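Long-range contacts in 2-oxoglutarate carboxylase small subunit (Hydrogenobacter thermophilus, PDB 7KCT), which is the small, biotin-carboxylase-like subunit of a carboxylase, with an ATP-grasp domain that holds ADP and a magnesium ion in this model: residues 274-279 with 295-300; 227-232 with 266-271; 216-221 with 281-286. One frame throughout, in Å; residues are numbered along the deposited sequence.

Interaction 1 (274-279 with 295-300); sequences IGYYSA and IEMNTR. With MG (magnesium ion), chain E; ADP (adenosine-5'-diphosphate), chain C; ADP (adenosine-5'-diphosphate), chain D.
Y276 and M297 meet in a Met-aromatic contact beside the beta hairpin 278-286/292-298 of the ATP-grasp domain, where the loop leading into its first strand faces the end of its second. The chain enters this loop through a Schellman motif in which G275, at positive phi, ends helix 257-273, and Y276 follows. Its CG stands anti to the backbone N (chi1 -160°), which sends the ring toward 295-300. From CB outward, CG and CD1 already lie under the methyl group of M297; at CE1 the same methyl, CE, comes to 3.7 Å, while CG2 of T299 approaches the ring edge 3.9 Å from CE1. M297 arrives from the opposite direction on an extended chain, so that CE sits almost over the ring centre, 3.8 Å from the centroid of the Y276 ring: a CH-pi contact over the face. SD of M297 sits oblique to that ring, 4.9 Å from its centroid, and touches CD1 of I274. At the tip of Y276, OH lies 3.0 Å from CA of T299 and gives its hydrogen bond to O of A279, 2.7 Å away, 34° out of the carbonyl plane. That bond ties the tip of the ring back to its own segment. V117 of helix 115-120 backs the contact, touching both I274 and Y276. Segment 295-300 also reaches two nucleotide sites. I295 and E296 both face E283 in a classic beta bulge, and E296 OE2 binds, at 2.1 Å, the magnesium ion that ADP of chain C also binds. R300 grips a second ADP, chain D, with two prongs: its NH1 donates to O1B, and its NH2 to O3B at 2.9 Å in a nearly straight bond of 168°.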
loop_
_atom_site.group_PDB
_atom_site.type_symbol
_atom_site.label_atom_id
_atom_site.label_comp_id
_atom_site.label_asym_id
_atom_site.label_seq_id
_atom_site.Cartn_x
_atom_site.Cartn_y
_atom_site.Cartn_z
ATOM N N ILE A 274 18.049 21.986 -22.379
ATOM C CA ILE A 274 17.866 23.124 -21.481
ATOM C C ILE A 274 18.537 22.878 -20.129
ATOM O O ILE A 274 18.308 23.627 -19.173
ATOM C CB ILE A 274 16.372 23.473 -21.295
ATOM C CG1 ILE A 274 15.607 22.339 -20.616
ATOM C CG2 ILE A 274 15.714 23.821 -22.622
ATOM C CD1 ILE A 274 14.159 22.683 -20.305
ATOM N N GLY A 275 19.349 21.839 -20.041
ATOM C CA GLY A 275 20.014 21.477 -18.802
ATOM C C GLY A 275 19.062 21.197 -17.653
ATOM O O GLY A 275 19.230 21.760 -16.568
ATOM N N TYR A 276 18.074 20.317 -17.869
ATOM C CA TYR A 276 17.101 19.988 -16.827
ATOM C C TYR A 276 17.708 18.947 -15.894
ATOM O O TYR A 276 18.334 17.992 -16.345
ATOM C CB TYR A 276 15.776 19.435 -17.422
ATOM C CG TYR A 276 14.620 19.558 -16.438
ATOM C CD1 TYR A 276 13.975 20.749 -16.274
ATOM C CD2 TYR A 276 14.200 18.479 -15.654
ATOM C CE1 TYR A 276 12.978 20.905 -15.366
ATOM C CE2 TYR A 276 13.150 18.638 -14.716
ATOM C CZ TYR A 276 12.571 19.860 -14.580
ATOM O OH TYR A 276 11.536 20.143 -13.693
ATOM N N TYR A 277 17.468 19.100 -14.584
ATOM C CA TYR A 277 17.700 18.025 -13.625
ATOM C C TYR A 277 16.611 18.087 -12.550
ATOM O O TYR A 277 15.828 19.036 -12.484
ATOM C CB TYR A 277 19.129 18.068 -13.002
ATOM C CG TYR A 277 19.581 19.398 -12.400
ATOM C CD1 TYR A 277 19.019 19.867 -11.222
ATOM C CD2 TYR A 277 20.638 20.139 -12.972
ATOM C CE1 TYR A 277 19.429 21.063 -10.654
ATOM C CE2 TYR A 277 21.062 21.362 -12.408
ATOM C CZ TYR A 277 20.463 21.808 -11.246
ATOM O OH TYR A 277 20.855 23.001 -10.664
ATOM N N SER A 278 16.560 17.047 -11.724
ATOM C CA SER A 278 15.489 16.831 -10.752
ATOM C C SER A 278 14.330 16.264 -11.567
ATOM O O SER A 278 14.537 15.794 -12.697
ATOM C CB SER A 278 15.063 18.090 -10.006
ATOM O OG SER A 278 14.241 17.684 -8.909
ATOM N N ALA A 279 13.127 16.305 -11.009
ATOM C CA ALA A 279 11.937 15.779 -11.640
ATOM C C ALA A 279 11.226 16.895 -12.388
ATOM O O ALA A 279 11.240 18.065 -11.983
ATOM C CB ALA A 279 10.979 15.162 -10.613
ATOM N N ILE A 295 2.341 20.777 -25.104
ATOM C CA ILE A 295 1.636 21.976 -24.692
ATOM C C ILE A 295 2.260 22.714 -23.507
ATOM O O ILE A 295 2.050 23.930 -23.364
ATOM C CB ILE A 295 0.155 21.667 -24.370
ATOM C CG1 ILE A 295 0.045 20.545 -23.319
ATOM C CG2 ILE A 295 -0.618 21.328 -25.702
ATOM C CD1 ILE A 295 -1.374 20.438 -22.624
ATOM N N GLU A 296 2.961 22.018 -22.611
ATOM C CA GLU A 296 3.505 22.741 -21.456
ATOM C C GLU A 296 4.411 21.804 -20.686
ATOM O O GLU A 296 4.314 20.588 -20.809
ATOM C CB GLU A 296 2.424 23.329 -20.519
ATOM C CG GLU A 296 1.877 22.390 -19.443
ATOM C CD GLU A 296 1.295 23.111 -18.208
ATOM O OE1 GLU A 296 1.382 24.357 -18.105
ATOM O OE2 GLU A 296 0.734 22.407 -17.336
ATOM N N MET A 297 5.312 22.389 -19.902
ATOM C CA MET A 297 6.203 21.617 -19.046
ATOM C C MET A 297 5.916 22.043 -17.612
ATOM O O MET A 297 5.658 23.217 -17.364
ATOM C CB MET A 297 7.679 21.865 -19.359
ATOM C CG MET A 297 8.598 21.008 -18.501
ATOM S SD MET A 297 10.368 21.031 -18.898
ATOM C CE MET A 297 10.834 19.479 -18.079
ATOM N N ASN A 298 5.931 21.108 -16.669
ATOM C CA ASN A 298 5.793 21.436 -15.250
ATOM C C ASN A 298 7.154 21.135 -14.631
ATOM O O ASN A 298 7.595 19.988 -14.670
ATOM C CB ASN A 298 4.700 20.613 -14.556
ATOM C CG ASN A 298 3.285 21.081 -14.889
ATOM O OD1 ASN A 298 2.350 20.280 -14.919
ATOM N ND2 ASN A 298 3.112 22.375 -15.060
ATOM N N THR A 299 7.824 22.154 -14.110
ATOM C CA THR A 299 9.194 22.003 -13.623
ATOM C C THR A 299 9.195 21.707 -12.117
ATOM O O THR A 299 9.691 22.490 -11.299
ATOM C CB THR A 299 10.006 23.260 -13.931
ATOM O OG1 THR A 299 9.375 24.387 -13.324
ATOM C CG2 THR A 299 10.088 23.492 -15.433
ATOM N N ARG A 300 8.590 20.572 -11.767
ATOM C CA ARG A 300 8.325 20.204 -10.374
ATOM C C ARG A 300 7.754 18.791 -10.362
ATOM O O ARG A 300 7.416 18.224 -11.408
ATOM C CB ARG A 300 7.365 21.194 -9.718
ATOM C CG ARG A 300 6.052 21.434 -10.520
ATOM C CD ARG A 300 4.894 21.888 -9.649
ATOM N NE ARG A 300 3.642 22.146 -10.370
ATOM C CZ ARG A 300 2.708 21.233 -10.652
ATOM N NH1 ARG A 300 2.859 19.953 -10.286
ATOM N NH2 ARG A 300 1.603 21.617 -11.303
HETATM MG MG MG E . -1.097 21.462 -17.266
HETATM P PB ADP C . -2.602 24.194 -17.024
HETATM O O1B ADP C . -3.664 24.947 -16.303
HETATM O O2B ADP C . -2.354 22.708 -16.961
HETATM O O3B ADP C . -1.308 24.961 -17.220
HETATM P PA ADP C . -2.483 23.238 -19.665
HETATM O O1A ADP C . -1.794 21.954 -19.372
HETATM O O2A ADP C . -2.099 23.956 -20.949
HETATM O O3A ADP C . -3.155 24.325 -18.761
HETATM O "O5'" ADP C . -4.004 22.444 -20.426
HETATM C "C5'" ADP C . -5.143 22.331 -19.497
HETATM C "C4'" ADP C . -5.943 21.225 -20.061
HETATM O "O4'" ADP C . -6.695 21.865 -21.119
HETATM C "C3'" ADP C . -5.114 20.160 -20.673
HETATM O "O3'" ADP C . -4.957 19.062 -19.767
HETATM C "C2'" ADP C . -6.096 19.708 -21.751
HETATM O "O2'" ADP C . -7.245 18.972 -21.181
HETATM C "C1'" ADP C . -6.708 20.988 -22.242
HETATM N N9 ADP C . -5.940 21.561 -23.374
HETATM C C8 ADP C . -4.771 22.333 -23.361
HETATM N N7 ADP C . -4.403 22.688 -24.620
HETATM C C5 ADP C . -5.347 22.091 -25.457
HETATM C C6 ADP C . -5.510 22.083 -26.866
HETATM N N6 ADP C . -4.617 22.737 -27.655
HETATM N N1 ADP C . -6.517 21.389 -27.452
HETATM C C2 ADP C . -7.361 20.780 -26.584
HETATM N N3 ADP C . -7.343 20.712 -25.241
HETATM C C4 ADP C . -6.303 21.395 -24.698
HETATM P PB ADP D . -0.551 18.488 -11.183
HETATM O O1B ADP D . 0.526 18.234 -10.144
HETATM O O2B ADP D . -0.918 17.446 -12.214
HETATM O O3B ADP D . -0.643 19.897 -11.678
HETATM P PA ADP D . -2.889 19.870 -10.093
HETATM O O1A ADP D . -4.005 19.943 -9.107
HETATM O O2A ADP D . -2.818 20.729 -11.343
HETATM O O3A ADP D . -2.190 18.464 -10.321
HETATM O "O5'" ADP D . -1.578 20.912 -9.051
HETATM C "C5'" ADP D . -1.868 20.857 -7.591
HETATM C "C4'" ADP D . -1.790 22.150 -6.918
HETATM O "O4'" ADP D . -0.932 23.099 -7.515
HETATM C "C3'" ADP D . -3.336 22.673 -7.019
HETATM O "O3'" ADP D . -3.639 23.293 -5.887
HETATM C "C2'" ADP D . -3.121 23.616 -8.267
HETATM O "O2'" ADP D . -3.929 24.697 -8.235
HETATM C "C1'" ADP D . -1.715 24.146 -7.856
HETATM N N9 ADP D . -0.869 24.656 -9.012
HETATM C C8 ADP D . -0.550 24.019 -10.237
HETATM N N7 ADP D . 0.219 24.785 -11.054
HETATM C C5 ADP D . 0.441 25.933 -10.323
HETATM C C6 ADP D . 1.166 27.098 -10.639
HETATM N N6 ADP D . 1.818 27.214 -11.851
HETATM N N1 ADP D . 1.238 28.131 -9.738
HETATM C C2 ADP D . 0.532 27.932 -8.562
HETATM N N3 ADP D . -0.205 26.880 -8.123
HETATM C C4 ADP D . -0.220 25.876 -9.051
HETATM O O HOH W 1 -0.306 20.837 -15.113
HETATM O O HOH W 2 -2.473 20.162 -16.896
#

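Interaction 2 (227-232 with 266-271); sequences GNVIHL and LVVKAA
Strand 229-232 and helix 266-271 run roughly antiparallel, at 145°, with their axes 8.0 Å apart at the closest point, and V229 faces V268 most closely, backbone to backbone. This is helix-on-sheet packing within the ATP-grasp domain: helix 257-273 lies against the antiparallel four-stranded sheet, and strand 229-236 borders that sheet. The touching side chains are mostly aliphatic, and V268 carries most of the helix's share. With CG1 anti to the backbone N (chi1 167°), its two methyl groups are spread along the strand. CG1 rests 3.6 Å from the backbone O of V229, and CG2 reaches the next peptide, 3.8 Å from N of H231 and 4.0 Å from C of I230. The valine therefore packs on backbone as much as on side chains. One turn further along the helix, A271 brings its CB to 4.0 Å from CG1 of V229. At the other end H231 meets V267 and V268 through its CB, while CG2 of V268 lies at the edge of the imidazole, near its plane. Both ring nitrogens of H231 are engaged by neighbours: ND1 with the backbone N of G233, and NE2 with E261 in the same helix, a polar link between strand and helix beside the apolar contact. V267 also turns to the adjoining strands, touching V221, M282 and F284, and its CG2 comes to 4.4 Å from CB of H231.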
loop_
_atom_site.group_PDB
_atom_site.type_symbol
_atom_site.label_atom_id
_atom_site.label_comp_id
_atom_site.label_asym_id
_atom_site.label_seq_id
_atom_site.Cartn_x
_atom_site.Cartn_y
_atom_site.Cartn_z
ATOM N N GLY A 227 24.205 15.599 -16.031
ATOM C CA GLY A 227 23.697 15.409 -17.377
ATOM C C GLY A 227 23.098 14.057 -17.694
ATOM O O GLY A 227 22.828 13.784 -18.863
ATOM N N ASN A 228 22.867 13.193 -16.722
ATOM C CA ASN A 228 22.235 11.911 -17.006
ATOM C C ASN A 228 20.723 12.046 -16.795
ATOM O O ASN A 228 20.249 12.088 -15.654
ATOM C CB ASN A 228 22.804 10.817 -16.120
ATOM C CG ASN A 228 22.157 9.461 -16.382
ATOM O OD1 ASN A 228 21.964 8.666 -15.461
ATOM N ND2 ASN A 228 21.784 9.204 -17.624
ATOM N N VAL A 229 19.967 12.103 -17.897
ATOM C CA VAL A 229 18.521 12.300 -17.886
ATOM C C VAL A 229 17.855 11.057 -18.465
ATOM O O VAL A 229 18.261 10.565 -19.526
ATOM C CB VAL A 229 18.115 13.545 -18.691
ATOM C CG1 VAL A 229 16.610 13.803 -18.574
ATOM C CG2 VAL A 229 18.934 14.768 -18.283
ATOM N N ILE A 230 16.833 10.553 -17.769
ATOM C CA ILE A 230 16.015 9.445 -18.247
ATOM C C ILE A 230 14.549 9.878 -18.240
ATOM O O ILE A 230 14.166 10.886 -17.633
ATOM C CB ILE A 230 16.199 8.159 -17.418
ATOM C CG1 ILE A 230 15.769 8.367 -15.968
ATOM C CG2 ILE A 230 17.656 7.643 -17.458
ATOM C CD1 ILE A 230 15.839 7.095 -15.129
ATOM N N HIS A 231 13.721 9.110 -18.940
ATOM C CA HIS A 231 12.279 9.263 -18.854
ATOM C C HIS A 231 11.709 8.054 -18.122
ATOM O O HIS A 231 12.323 6.978 -18.071
ATOM C CB HIS A 231 11.617 9.445 -20.244
ATOM C CG HIS A 231 11.598 8.212 -21.078
ATOM N ND1 HIS A 231 10.703 7.191 -20.860
ATOM C CD2 HIS A 231 12.306 7.861 -22.184
ATOM C CE1 HIS A 231 10.908 6.227 -21.736
ATOM N NE2 HIS A 231 11.858 6.621 -22.570
ATOM N N LEU A 232 10.574 8.264 -17.472
ATOM C CA LEU A 232 9.888 7.191 -16.776
ATOM C C LEU A 232 8.542 6.945 -17.436
ATOM O O LEU A 232 7.542 6.693 -16.779
ATOM C CB LEU A 232 9.747 7.497 -15.280
ATOM C CG LEU A 232 11.087 7.638 -14.537
ATOM C CD1 LEU A 232 10.868 8.075 -13.069
ATOM C CD2 LEU A 232 11.892 6.309 -14.618
ATOM N N LEU A 266 12.616 11.986 -27.401
ATOM C CA LEU A 266 12.489 13.398 -27.751
ATOM C C LEU A 266 12.440 14.285 -26.511
ATOM O O LEU A 266 12.962 15.415 -26.511
ATOM C CB LEU A 266 11.220 13.622 -28.562
ATOM C CG LEU A 266 11.353 13.040 -29.972
ATOM C CD1 LEU A 266 10.299 13.710 -30.869
ATOM C CD2 LEU A 266 12.729 13.056 -30.649
ATOM N N VAL A 267 11.717 13.845 -25.476
ATOM C CA VAL A 267 11.637 14.671 -24.279
ATOM C C VAL A 267 12.973 14.670 -23.550
ATOM O O VAL A 267 13.406 15.705 -23.043
ATOM C CB VAL A 267 10.500 14.227 -23.335
ATOM C CG1 VAL A 267 9.172 14.384 -24.006
ATOM C CG2 VAL A 267 10.702 12.836 -22.876
ATOM N N VAL A 268 13.655 13.529 -23.507
ATOM C CA VAL A 268 14.983 13.501 -22.897
ATOM C C VAL A 268 15.897 14.497 -23.607
ATOM O O VAL A 268 16.452 15.421 -22.987
ATOM C CB VAL A 268 15.559 12.074 -22.928
ATOM C CG1 VAL A 268 17.076 12.061 -22.580
ATOM C CG2 VAL A 268 14.856 11.205 -21.952
ATOM N N LYS A 269 15.980 14.382 -24.942
ATOM C CA LYS A 269 16.818 15.290 -25.736
ATOM C C LYS A 269 16.518 16.740 -25.430
ATOM O O LYS A 269 17.424 17.558 -25.283
ATOM C CB LYS A 269 16.610 15.027 -27.237
ATOM C CG LYS A 269 17.491 15.886 -28.181
ATOM C CD LYS A 269 17.193 15.636 -29.670
ATOM C CE LYS A 269 17.849 16.703 -30.545
ATOM N NZ LYS A 269 19.302 16.862 -30.209
ATOM N N ALA A 270 15.250 17.093 -25.338
ATOM C CA ALA A 270 14.934 18.482 -25.064
ATOM C C ALA A 270 15.288 18.856 -23.628
ATOM O O ALA A 270 15.684 19.992 -23.361
ATOM C CB ALA A 270 13.472 18.732 -25.390
ATOM N N ALA A 271 15.119 17.919 -22.688
ATOM C CA ALA A 271 15.489 18.156 -21.292
ATOM C C ALA A 271 16.985 18.418 -21.153
ATOM O O ALA A 271 17.405 19.344 -20.445
ATOM C CB ALA A 271 15.067 16.951 -20.444
#

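Interaction 3 (216-221 with 281-286); sequences HIEFQV and TMEFIA. With MG (magnesium ion), chain E; ADP (adenosine-5'-diphosphate), chain C.
E218 and E283 are brought together on one face of an antiparallel strand pair by different first torsions: CG of E218 lies between its backbone N and carbonyl carbon (chi1 66°), whereas CG of E283 is anti to its carbonyl carbon (chi1 -56°). Strands 216-221 and 281-286 are the central pair of the ATP-grasp sheet, with the face bearing H216, E218, Q220, T281, E283 and I285 turned to the nucleotide. The two carboxylates run alongside each other with their planes 24° apart, OE1 of E218 3.0 Å from OE1 of E283. Two acceptors so close probably depend on K245, whose NZ forms salt bridges with both; E218 OE2 is held separately by R235. E283 OE2 binds the magnesium ion at 2.2 Å, the ion that E296 also binds, and its OE1 takes a hydrogen bond from a water that is itself on the metal. H216 stands next to E283, its ring plane nearly perpendicular to the carboxylate plane, with CD of E283 at the ring edge. Its ND1 faces O3' of ADP, chain C, at 2.4 Å, a length too short for a hydrogen bond to be trusted as modelled, and I285 packs CD1 against the same nucleotide. On the other face, I217, F219, M282 and F284 face helix 257-273 and neighbouring parts of the domain. F219 and F284 meet obliquely, with F219 CD1 3.8 Å from F284 CE1. The strands are tied by two hydrogen-bonded pairs, F219 with M282 and I217 with F284. Each has two N-H...O bonds, and in the second F284 N lies 2.8 Å from I217 O.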
loop_
_atom_site.group_PDB
_atom_site.type_symbol
_atom_site.label_atom_id
_atom_site.label_comp_id
_atom_site.label_asym_id
_atom_site.label_seq_id
_atom_site.Cartn_x
_atom_site.Cartn_y
_atom_site.Cartn_z
ATOM N N HIS A 216 -4.909 13.641 -22.793
ATOM C CA HIS A 216 -3.822 14.338 -22.121
ATOM C C HIS A 216 -2.787 13.288 -21.732
ATOM O O HIS A 216 -3.010 12.472 -20.827
ATOM C CB HIS A 216 -4.339 15.169 -20.946
ATOM C CG HIS A 216 -3.261 15.927 -20.207
ATOM N ND1 HIS A 216 -3.307 17.293 -20.022
ATOM C CD2 HIS A 216 -2.149 15.504 -19.555
ATOM C CE1 HIS A 216 -2.245 17.682 -19.334
ATOM N NE2 HIS A 216 -1.530 16.615 -19.032
ATOM N N ILE A 217 -1.658 13.303 -22.435
ATOM C CA ILE A 217 -0.579 12.336 -22.274
ATOM C C ILE A 217 0.642 13.103 -21.772
ATOM O O ILE A 217 1.020 14.122 -22.359
ATOM C CB ILE A 217 -0.269 11.608 -23.600
ATOM C CG1 ILE A 217 -1.512 10.891 -24.160
ATOM C CG2 ILE A 217 0.872 10.692 -23.427
ATOM C CD1 ILE A 217 -2.064 9.846 -23.319
ATOM N N GLU A 218 1.271 12.624 -20.695
ATOM C CA GLU A 218 2.386 13.381 -20.128
ATOM C C GLU A 218 3.535 12.451 -19.791
ATOM O O GLU A 218 3.322 11.303 -19.386
ATOM C CB GLU A 218 1.945 14.182 -18.884
ATOM C CG GLU A 218 1.552 13.296 -17.749
ATOM C CD GLU A 218 1.047 14.076 -16.574
ATOM O OE1 GLU A 218 0.720 15.265 -16.763
ATOM O OE2 GLU A 218 0.956 13.487 -15.464
ATOM N N PHE A 219 4.758 12.927 -20.043
ATOM C CA PHE A 219 5.975 12.156 -19.846
ATOM C C PHE A 219 6.748 12.669 -18.634
ATOM O O PHE A 219 7.000 13.864 -18.507
ATOM C CB PHE A 219 6.911 12.230 -21.071
ATOM C CG PHE A 219 6.574 11.250 -22.141
ATOM C CD1 PHE A 219 5.577 11.518 -23.049
ATOM C CD2 PHE A 219 7.225 10.059 -22.220
ATOM C CE1 PHE A 219 5.251 10.601 -24.029
ATOM C CE2 PHE A 219 6.882 9.139 -23.208
ATOM C CZ PHE A 219 5.894 9.431 -24.098
ATOM N N GLN A 220 7.204 11.736 -17.822
ATOM C CA GLN A 220 7.956 12.008 -16.616
ATOM C C GLN A 220 9.437 11.956 -16.949
ATOM O O GLN A 220 9.907 10.962 -17.527
ATOM C CB GLN A 220 7.620 10.945 -15.576
ATOM C CG GLN A 220 8.365 11.036 -14.279
ATOM C CD GLN A 220 7.958 12.228 -13.466
ATOM O OE1 GLN A 220 6.824 12.308 -12.973
ATOM N NE2 GLN A 220 8.882 13.170 -13.307
ATOM N N VAL A 221 10.165 13.021 -16.624
ATOM C CA VAL A 221 11.620 12.965 -16.755
ATOM C C VAL A 221 12.250 13.106 -15.376
ATOM O O VAL A 221 11.654 13.680 -14.458
ATOM C CB VAL A 221 12.191 14.022 -17.725
ATOM C CG1 VAL A 221 11.503 13.952 -19.102
ATOM C CG2 VAL A 221 12.084 15.404 -17.149
ATOM N N THR A 281 7.920 17.302 -15.732
ATOM C CA THR A 281 6.963 16.633 -16.594
ATOM C C THR A 281 6.723 17.462 -17.842
ATOM O O THR A 281 6.537 18.671 -17.737
ATOM C CB THR A 281 5.616 16.417 -15.855
ATOM O OG1 THR A 281 5.807 15.425 -14.838
ATOM C CG2 THR A 281 4.529 15.996 -16.854
ATOM N N MET A 282 6.655 16.807 -19.007
ATOM C CA MET A 282 6.261 17.440 -20.270
ATOM C C MET A 282 4.870 16.968 -20.667
ATOM O O MET A 282 4.638 15.766 -20.759
ATOM C CB MET A 282 7.281 17.127 -21.342
ATOM C CG MET A 282 8.619 17.700 -20.941
ATOM S SD MET A 282 9.417 17.749 -22.484
ATOM C CE MET A 282 11.123 17.469 -22.036
ATOM N N GLU A 283 3.929 17.908 -20.824
ATOM C CA GLU A 283 2.553 17.530 -21.083
ATOM C C GLU A 283 2.283 17.712 -22.577
ATOM O O GLU A 283 2.709 18.720 -23.166
ATOM C CB GLU A 283 1.598 18.375 -20.244
ATOM C CG GLU A 283 1.899 18.287 -18.717
ATOM C CD GLU A 283 0.805 18.881 -17.816
ATOM O OE1 GLU A 283 0.536 18.285 -16.755
ATOM O OE2 GLU A 283 0.247 19.971 -18.112
ATOM N N PHE A 284 1.612 16.707 -23.170
ATOM C CA PHE A 284 1.203 16.619 -24.575
ATOM C C PHE A 284 -0.315 16.463 -24.675
ATOM O O PHE A 284 -0.946 15.897 -23.785
ATOM C CB PHE A 284 1.808 15.400 -25.240
ATOM C CG PHE A 284 3.270 15.430 -25.319
ATOM C CD1 PHE A 284 4.039 15.112 -24.212
ATOM C CD2 PHE A 284 3.898 15.785 -26.507
ATOM C CE1 PHE A 284 5.386 15.127 -24.308
ATOM C CE2 PHE A 284 5.256 15.812 -26.609
ATOM C CZ PHE A 284 6.003 15.491 -25.510
ATOM N N ILE A 285 -0.894 16.962 -25.760
ATOM C CA ILE A 285 -2.244 16.631 -26.218
ATOM C C ILE A 285 -2.099 15.626 -27.358
ATOM O O ILE A 285 -1.264 15.805 -28.250
ATOM C CB ILE A 285 -2.983 17.887 -26.699
ATOM C CG1 ILE A 285 -3.329 18.844 -25.567
ATOM C CG2 ILE A 285 -4.270 17.510 -27.439
ATOM C CD1 ILE A 285 -4.263 18.249 -24.553
ATOM N N ALA A 286 -2.921 14.588 -27.366
ATOM C CA ALA A 286 -2.891 13.586 -28.424
ATOM C C ALA A 286 -4.161 13.708 -29.260
ATOM O O ALA A 286 -5.268 13.755 -28.710
ATOM C CB ALA A 286 -2.780 12.185 -27.837
HETATM MG MG MG E . -1.097 21.462 -17.266
HETATM P PB ADP C . -2.602 24.194 -17.024
HETATM O O1B ADP C . -3.664 24.947 -16.303
HETATM O O2B ADP C . -2.354 22.708 -16.961
HETATM O O3B ADP C . -1.308 24.961 -17.220
HETATM P PA ADP C . -2.483 23.238 -19.665
HETATM O O1A ADP C . -1.794 21.954 -19.372
HETATM O O2A ADP C . -2.099 23.956 -20.949
HETATM O O3A ADP C . -3.155 24.325 -18.761
HETATM O "O5'" ADP C . -4.004 22.444 -20.426
HETATM C "C5'" ADP C . -5.143 22.331 -19.497
HETATM C "C4'" ADP C . -5.943 21.225 -20.061
HETATM O "O4'" ADP C . -6.695 21.865 -21.119
HETATM C "C3'" ADP C . -5.114 20.160 -20.673
HETATM O "O3'" ADP C . -4.957 19.062 -19.767
HETATM C "C2'" ADP C . -6.096 19.708 -21.751
HETATM O "O2'" ADP C . -7.245 18.972 -21.181
HETATM C "C1'" ADP C . -6.708 20.988 -22.242
HETATM N N9 ADP C . -5.940 21.561 -23.374
HETATM C C8 ADP C . -4.771 22.333 -23.361
HETATM N N7 ADP C . -4.403 22.688 -24.620
HETATM C C5 ADP C . -5.347 22.091 -25.457
HETATM C C6 ADP C . -5.510 22.083 -26.866
HETATM N N6 ADP C . -4.617 22.737 -27.655
HETATM N N1 ADP C . -6.517 21.389 -27.452
HETATM C C2 ADP C . -7.361 20.780 -26.584
HETATM N N3 ADP C . -7.343 20.712 -25.241
HETATM C C4 ADP C . -6.303 21.395 -24.698
HETATM O O HOH W 3 7.329 16.099 -12.525
HETATM O O HOH W 1 -0.306 20.837 -15.113
HETATM O O HOH W 2 -2.473 20.162 -16.896
#

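Overall arrangement
All three contacts belong to one antiparallel sheet of the ATP-grasp domain, in the order 229-236, 215-223, 278-286, 292-298, with helix 257-273 packed on it. Their centres are 10 to 13 Å apart. Along the chain, interaction 2 falls within the span between the strands of interaction 3, and interaction 1 crosses interaction 3, sharing strand 278-286 with it. Interactions 1 and 2 follow in series, joined where the helix of 266-271 passes into 274-279. Interactions 1 and 3 supply the two glutamates that bind the magnesium ion beside ADP of chain C, whereas interaction 2 lies away from that site and packs the helix against the sheet's border strand.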